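Lmo2184 protein (Listeria monocytogenes serovar 1/2a, PDB 5JOQ) probably binds heme or another iron compound as the surface lipoprotein that delivers substrate to an ABC transporter. Local coordinates at residues A[50-54]-A[137-143]. Residues are numbered along the deposited sequence; the frame is centred on the assembly and turned at random. Where two conformers were deposited one is given.
Sequences KLDLP and FDRIEEA
The carbonyl oxygen of Asp-52 takes two hydrogen bonds from the side chain of Arg-139. Arg-139 NE lies 3.1 Å from Asp-52 O, and Arg-139 NH2 lies 3.0 Å from the same atom. Both N-H groups bend to it at 147° from the same face of the carbonyl, and the oxygen lies in the guanidinium plane. Arg-139 NH1 donates a nearly straight hydrogen bond to Asp-138 O, 3.1 Å away, so the flat group is held at both ends. Bent at chi2 (-63°), the Arg-139 chain runs alongside Leu-51 O. Leu-53 CD2 sits over the centre of one guanidinium face, 3.7 Å from Arg-139 CZ. Leu-53 CD1 meets Phe-137 CB at 3.8 Å. Leu-51 CD2 packs on the helix backbone, 3.5 Å from Ala-143 N. Two waters bridge the segments, one from Lys-50 O to Glu-142 O and one from Asp-52 OD2 to Glu-142 OE2. Asp-52 OD1 forms a salt bridge with Arg-68. The contact joins the Schellman motif that ends helix 42-50 to the turn between helices 123-136 and 140-161, where Arg-139 is the N-cap residue. Helix 140-161 runs on toward the second lobe, as in the bilobal substrate-binding proteins of this family.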
loop_
_atom_site.group_PDB
_atom_site.type_symbol
_atom_site.label_atom_id
_atom_site.label_comp_id
_atom_site.label_asym_id
_atom_site.label_seq_id
_atom_site.Cartn_x
_atom_site.Cartn_y
_atom_site.Cartn_z
ATOM N N LYS A 50 -10.885 2.681 -27.763
ATOM C CA LYS A 50 -10.345 3.267 -28.989
ATOM C C LYS A 50 -10.734 2.449 -30.205
ATOM O O LYS A 50 -10.819 3.000 -31.306
ATOM C CB LYS A 50 -8.815 3.374 -28.921
ATOM C CG LYS A 50 -8.306 4.338 -27.816
ATOM C CD LYS A 50 -8.636 5.784 -28.104
ATOM C CE LYS A 50 -8.031 6.675 -26.971
ATOM N NZ LYS A 50 -8.705 7.990 -26.859
ATOM N N LEU A 51 -10.960 1.138 -30.027
ATOM C CA LEU A 51 -11.414 0.284 -31.121
ATOM C C LEU A 51 -12.919 0.317 -31.316
ATOM O O LEU A 51 -13.431 -0.361 -32.224
ATOM C CB LEU A 51 -10.956 -1.162 -30.886
ATOM C CG LEU A 51 -9.429 -1.371 -30.905
ATOM C CD1 LEU A 51 -9.093 -2.854 -30.827
ATOM C CD2 LEU A 51 -8.735 -0.733 -32.134
ATOM N N ASP A 52 -13.645 1.065 -30.484
ATOM C CA ASP A 52 -15.096 1.203 -30.621
ATOM C C ASP A 52 -15.793 -0.155 -30.510
ATOM O O ASP A 52 -16.690 -0.492 -31.295
ATOM C CB ASP A 52 -15.442 1.896 -31.946
ATOM C CG ASP A 52 -16.920 2.297 -32.052
ATOM O OD1 ASP A 52 -17.645 2.344 -31.028
ATOM O OD2 ASP A 52 -17.358 2.587 -33.187
ATOM N N LEU A 53 -15.385 -0.941 -29.503
ATOM C CA LEU A 53 -15.953 -2.254 -29.252
ATOM C C LEU A 53 -16.779 -2.258 -27.969
ATOM O O LEU A 53 -16.322 -1.739 -26.946
ATOM C CB LEU A 53 -14.835 -3.294 -29.140
ATOM C CG LEU A 53 -14.246 -3.672 -30.512
ATOM C CD1 LEU A 53 -12.924 -4.395 -30.347
ATOM C CD2 LEU A 53 -15.267 -4.526 -31.309
ATOM N N PRO A 54 -17.971 -2.849 -27.975
ATOM C CA PRO A 54 -18.711 -3.016 -26.722
ATOM C C PRO A 54 -18.092 -4.128 -25.881
ATOM O O PRO A 54 -17.407 -5.026 -26.386
ATOM C CB PRO A 54 -20.125 -3.374 -27.187
ATOM C CG PRO A 54 -19.940 -4.005 -28.508
ATOM C CD PRO A 54 -18.698 -3.404 -29.130
ATOM N N PHE A 137 -11.798 -8.634 -34.343
ATOM C CA PHE A 137 -13.115 -8.102 -34.014
ATOM C C PHE A 137 -13.629 -7.085 -35.030
ATOM O O PHE A 137 -14.496 -6.271 -34.692
ATOM C CB PHE A 137 -13.078 -7.502 -32.605
ATOM C CG PHE A 137 -12.797 -8.519 -31.528
ATOM C CD1 PHE A 137 -13.699 -9.564 -31.294
ATOM C CD2 PHE A 137 -11.655 -8.422 -30.733
ATOM C CE1 PHE A 137 -13.467 -10.509 -30.271
ATOM C CE2 PHE A 137 -11.411 -9.357 -29.730
ATOM C CZ PHE A 137 -12.325 -10.413 -29.512
ATOM N N ASP A 138 -13.129 -7.123 -36.274
ATOM C CA ASP A 138 -13.623 -6.263 -37.355
ATOM C C ASP A 138 -13.471 -4.784 -37.001
ATOM O O ASP A 138 -14.415 -3.996 -37.124
ATOM C CB ASP A 138 -15.081 -6.583 -37.697
ATOM C CG ASP A 138 -15.524 -5.957 -39.028
ATOM O OD1 ASP A 138 -14.685 -5.341 -39.732
ATOM O OD2 ASP A 138 -16.710 -6.097 -39.380
ATOM N N ARG A 139 -12.281 -4.412 -36.540
ATOM C CA ARG A 139 -11.968 -3.014 -36.240
ATOM C C ARG A 139 -10.619 -2.652 -36.837
ATOM O O ARG A 139 -9.797 -1.979 -36.203
ATOM C CB ARG A 139 -11.983 -2.742 -34.727
ATOM C CG ARG A 139 -13.386 -2.863 -34.079
ATOM C CD ARG A 139 -14.375 -1.848 -34.630
ATOM N NE ARG A 139 -15.614 -1.799 -33.850
ATOM C CZ ARG A 139 -16.689 -2.560 -34.077
ATOM N NH1 ARG A 139 -16.662 -3.468 -35.054
ATOM N NH2 ARG A 139 -17.784 -2.439 -33.304
ATOM N N ILE A 140 -10.366 -3.112 -38.065
ATOM C CA ILE A 140 -9.035 -2.942 -38.644
ATOM C C ILE A 140 -8.727 -1.457 -38.828
ATOM O O ILE A 140 -7.611 -0.998 -38.548
ATOM C CB ILE A 140 -8.945 -3.723 -39.972
ATOM C CG1 ILE A 140 -8.926 -5.245 -39.709
ATOM C CG2 ILE A 140 -7.733 -3.286 -40.825
ATOM C CD1 ILE A 140 -9.044 -6.112 -40.983
ATOM N N GLU A 141 -9.702 -0.686 -39.326
ATOM C CA GLU A 141 -9.496 0.750 -39.506
ATOM C C GLU A 141 -9.200 1.449 -38.176
ATOM O O GLU A 141 -8.271 2.276 -38.081
ATOM C CB GLU A 141 -10.733 1.356 -40.190
ATOM C CG GLU A 141 -11.124 0.619 -41.503
ATOM C CD GLU A 141 -12.224 -0.495 -41.370
ATOM O OE1 GLU A 141 -12.181 -1.365 -40.437
ATOM O OE2 GLU A 141 -13.132 -0.491 -42.253
ATOM N N GLU A 142 -9.955 1.116 -37.123
ATOM C CA GLU A 142 -9.726 1.774 -35.838
ATOM C C GLU A 142 -8.360 1.401 -35.261
ATOM O O GLU A 142 -7.667 2.255 -34.669
ATOM C CB GLU A 142 -10.840 1.408 -34.857
ATOM C CG GLU A 142 -12.202 2.018 -35.180
ATOM C CD GLU A 142 -12.984 1.210 -36.210
ATOM O OE1 GLU A 142 -12.470 0.207 -36.758
ATOM O OE2 GLU A 142 -14.122 1.605 -36.475
ATOM N N ALA A 143 -7.955 0.136 -35.413
ATOM C CA ALA A 143 -6.649 -0.302 -34.892
ATOM C C ALA A 143 -5.506 0.375 -35.632
ATOM O O ALA A 143 -4.500 0.780 -35.015
ATOM C CB ALA A 143 -6.497 -1.819 -35.029
HETATM O O HOH W 1 -8.846 4.222 -33.165
HETATM O O HOH W 2 -15.413 3.544 -34.991
#